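Local structure of proliferating cell nuclear antigen (Entamoeba histolytica, 3P91) at residues V130-L135 with K250-P255. The protein probably serves as a ring-shaped sliding processivity factor that encircles DNA and holds DNA polymerase delta on its template during replication. Numbering follows the deposited sequence.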
ATOM      1  N   VAL A 130      29.275 -14.416 -22.434  1.00 35.23           N
ATOM      2  CA  VAL A 130      30.055 -14.745 -21.252  1.00 31.59           C
ATOM      3  C   VAL A 130      30.006 -16.236 -20.949  1.00 32.37           C
ATOM      4  O   VAL A 130      29.146 -16.962 -21.460  1.00 34.54           O
ATOM      5  CB  VAL A 130      29.584 -13.947 -20.025  1.00 28.43           C
ATOM      6  CG1 VAL A 130      29.714 -12.462 -20.288  1.00 27.47           C
ATOM      7  CG2 VAL A 130      28.157 -14.298 -19.684  1.00 29.28           C
ATOM      8  N   GLU A 131      30.943 -16.681 -20.120  1.00 28.76           N
ATOM      9  CA  GLU A 131      31.043 -18.083 -19.754  1.00 27.26           C
ATOM     10  C   GLU A 131      30.959 -18.217 -18.245  1.00 25.07           C
ATOM     11  O   GLU A 131      31.531 -17.419 -17.509  1.00 23.11           O
ATOM     12  CB  GLU A 131      32.368 -18.666 -20.244  1.00 27.42           C
ATOM     13  CG  GLU A 131      32.686 -18.358 -21.690  1.00 27.35           C
ATOM     14  CD  GLU A 131      31.749 -19.058 -22.640  1.00 37.91           C
ATOM     15  OE1 GLU A 131      31.444 -18.484 -23.708  1.00 44.25           O
ATOM     16  OE2 GLU A 131      31.316 -20.188 -22.317  1.00 40.60           O
ATOM     17  N   ILE A 132      30.245 -19.235 -17.788  1.00 24.77           N
ATOM     18  CA  ILE A 132      30.141 -19.502 -16.365  1.00 24.22           C
ATOM     19  C   ILE A 132      31.492 -19.951 -15.807  1.00 21.99           C
ATOM     20  O   ILE A 132      32.322 -20.498 -16.527  1.00 23.74           O
ATOM     21  CB  ILE A 132      29.032 -20.545 -16.060  1.00 23.89           C
ATOM     22  CG1 ILE A 132      29.470 -21.954 -16.467  1.00 22.51           C
ATOM     23  CG2 ILE A 132      27.732 -20.150 -16.749  1.00 22.53           C
ATOM     24  CD1 ILE A 132      28.371 -23.000 -16.373  1.00 20.54           C
ATOM     25  N   PRO A 133      31.729 -19.686 -14.521  1.00 21.25           N
ATOM     26  CA  PRO A 133      32.986 -20.104 -13.910  1.00 20.46           C
ATOM     27  C   PRO A 133      32.997 -21.600 -13.615  1.00 23.96           C
ATOM     28  O   PRO A 133      31.946 -22.243 -13.650  1.00 24.02           O
ATOM     29  CB  PRO A 133      33.015 -19.303 -12.607  1.00 21.17           C
ATOM     30  CG  PRO A 133      31.593 -19.037 -12.297  1.00 21.84           C
ATOM     31  CD  PRO A 133      30.909 -18.869 -13.610  1.00 20.13           C
ATOM     32  N   GLU A 134      34.178 -22.150 -13.342  1.00 23.22           N
ATOM     33  CA  GLU A 134      34.287 -23.533 -12.905  1.00 23.99           C
ATOM     34  C   GLU A 134      34.248 -23.552 -11.390  1.00 22.86           C
ATOM     35  O   GLU A 134      34.851 -22.697 -10.744  1.00 21.78           O
ATOM     36  CB  GLU A 134      35.580 -24.177 -13.421  1.00 23.98           C
ATOM     37  CG  GLU A 134      35.646 -24.320 -14.927  1.00 26.03           C
ATOM     38  CD  GLU A 134      34.574 -25.254 -15.476  1.00 30.93           C
ATOM     39  OE1 GLU A 134      33.890 -24.872 -16.449  1.00 31.63           O
ATOM     40  OE2 GLU A 134      34.413 -26.370 -14.936  1.00 32.83           O
ATOM     41  N   LEU A 135      33.529 -24.524 -10.836  1.00 23.56           N
ATOM     42  CA  LEU A 135      33.326 -24.623  -9.397  1.00 25.32           C
ATOM     43  C   LEU A 135      33.455 -26.043  -8.883  1.00 26.23           C
ATOM     44  O   LEU A 135      33.166 -27.013  -9.585  1.00 27.69           O
ATOM     45  CB  LEU A 135      31.917 -24.155  -9.006  1.00 26.21           C
ATOM     46  CG  LEU A 135      31.491 -22.690  -9.012  1.00 26.86           C
ATOM     47  CD1 LEU A 135      32.619 -21.809  -8.523  1.00 29.44           C
ATOM     48  CD2 LEU A 135      31.031 -22.260 -10.387  1.00 25.79           C
ATOM     49  N   LYS A 250      20.012 -18.986 -12.488  1.00 19.23           N
ATOM     50  CA  LYS A 250      21.186 -19.047 -11.633  1.00 20.73           C
ATOM     51  C   LYS A 250      21.965 -17.753 -11.632  1.00 22.25           C
ATOM     52  O   LYS A 250      22.051 -17.070 -12.653  1.00 22.24           O
ATOM     53  CB  LYS A 250      22.117 -20.177 -12.054  1.00 20.39           C
ATOM     54  CG  LYS A 250      21.569 -21.549 -11.828  1.00 21.52           C
ATOM     55  CD  LYS A 250      22.474 -22.531 -12.499  1.00 24.78           C
ATOM     56  CE  LYS A 250      22.008 -23.951 -12.326  1.00 27.82           C
ATOM     57  NZ  LYS A 250      22.927 -24.839 -13.085  1.00 33.06           N
ATOM     58  N   PHE A 251      22.531 -17.431 -10.474  1.00 21.36           N
ATOM     59  CA  PHE A 251      23.404 -16.283 -10.335  1.00 21.68           C
ATOM     60  C   PHE A 251      24.751 -16.745  -9.833  1.00 21.10           C
ATOM     61  O   PHE A 251      24.828 -17.678  -9.037  1.00 20.88           O
ATOM     62  CB  PHE A 251      22.827 -15.302  -9.337  1.00 20.39           C
ATOM     63  CG  PHE A 251      21.473 -14.822  -9.691  1.00 19.29           C
ATOM     64  CD1 PHE A 251      21.313 -13.676 -10.437  1.00 20.43           C
ATOM     65  CD2 PHE A 251      20.358 -15.508  -9.270  1.00 19.94           C
ATOM     66  CE1 PHE A 251      20.059 -13.219 -10.762  1.00 22.29           C
ATOM     67  CE2 PHE A 251      19.104 -15.057  -9.588  1.00 21.20           C
ATOM     68  CZ  PHE A 251      18.952 -13.910 -10.340  1.00 21.23           C
ATOM     69  N   TYR A 252      25.806 -16.079 -10.297  1.00 21.42           N
ATOM     70  CA  TYR A 252      27.166 -16.397  -9.889  1.00 20.08           C
ATOM     71  C   TYR A 252      27.814 -15.172  -9.297  1.00 20.39           C
ATOM     72  O   TYR A 252      27.925 -14.143  -9.963  1.00 19.83           O
ATOM     73  CB  TYR A 252      27.987 -16.865 -11.084  1.00 20.95           C
ATOM     74  CG  TYR A 252      27.488 -18.142 -11.705  1.00 19.71           C
ATOM     75  CD1 TYR A 252      28.119 -19.344 -11.445  1.00 18.65           C
ATOM     76  CD2 TYR A 252      26.379 -18.147 -12.551  1.00 20.05           C
ATOM     77  CE1 TYR A 252      27.677 -20.516 -12.008  1.00 19.39           C
ATOM     78  CE2 TYR A 252      25.922 -19.323 -13.120  1.00 19.31           C
ATOM     79  CZ  TYR A 252      26.583 -20.506 -12.843  1.00 21.85           C
ATOM     80  OH  TYR A 252      26.159 -21.694 -13.394  1.00 24.35           O
ATOM     81  N   LEU A 253      28.242 -15.288  -8.044  1.00 21.13           N
ATOM     82  CA  LEU A 253      28.834 -14.163  -7.341  1.00 21.06           C
ATOM     83  C   LEU A 253      30.107 -14.547  -6.592  1.00 22.26           C
ATOM     84  O   LEU A 253      30.113 -15.457  -5.759  1.00 23.07           O
ATOM     85  CB  LEU A 253      27.818 -13.535  -6.387  1.00 19.12           C
ATOM     86  CG  LEU A 253      28.316 -12.284  -5.666  1.00 21.34           C
ATOM     87  CD1 LEU A 253      28.565 -11.144  -6.645  1.00 20.46           C
ATOM     88  CD2 LEU A 253      27.334 -11.863  -4.581  1.00 23.13           C
ATOM     89  N   ALA A 254      31.186 -13.837  -6.890  1.00 22.07           N
ATOM     90  CA  ALA A 254      32.465 -14.100  -6.258  1.00 23.23           C
ATOM     91  C   ALA A 254      32.522 -13.534  -4.835  1.00 25.27           C
ATOM     92  O   ALA A 254      32.022 -12.442  -4.568  1.00 25.12           O
ATOM     93  CB  ALA A 254      33.585 -13.525  -7.107  1.00 25.90           C
ATOM     94  N   PRO A 255      33.138 -14.278  -3.911  1.00 25.34           N
ATOM     95  CA  PRO A 255      33.264 -13.789  -2.536  1.00 27.03           C
ATOM     96  C   PRO A 255      34.125 -12.522  -2.438  1.00 29.22           C
ATOM     97  O   PRO A 255      34.910 -12.232  -3.343  1.00 29.80           O
ATOM     98  CB  PRO A 255      33.916 -14.966  -1.809  1.00 25.07           C
ATOM     99  CG  PRO A 255      34.558 -15.760  -2.876  1.00 25.47           C
ATOM    100  CD  PRO A 255      33.708 -15.623  -4.077  1.00 23.04           C
TER
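Y252 is the hub of this contact: I132, P133 and L135 all touch its ring or hydroxyl. I132 lies over one face of the ring. Its CB is 4.0 Å from CZ of Y252, and its CG2 sits at the same end of the ring, 4.1 Å from CE2 of Y252. With chi1 at 74° and an extended chi2 of -172°, the I132 chain carries CD1 out to the hydroxyl, 3.9 Å from OH of Y252. This is a plain van der Waals contact. P133 comes in obliquely at the CD1 corner of the ring. Its CD is 3.6 Å from CD1 of Y252, and its CG is equally near that atom. L135 takes another side. Its CD2 methyl lies close to the ring plane, at the edge, 4.1 Å from CE1 of Y252. I132 and P133 lie on the same side of the ring plane, I132 over the hydroxyl end and P133 off the CD1 flank, while L135 meets the edge. The meeting is apolar and small, burying 164 Å² over both sides. Y252 is buried, whereas I132 remains exposed.

The segment 130-135 lies in the loop from strand 114-121 to strand 139-144, the interdomain connecting loop of the PCNA fold. Y252 is on strand 247-253, which pairs with strands 52-57 and 238-244 in the sheet that joins the two domains. Y252 also packs on L52 and S54 of strand 52-57. P133 touches P237 and L135 touches A236. The neighbouring residue L253 points away from the loop and packs on helix 212-218, so the loop and this helix lie on opposite faces of the sheet at this strand.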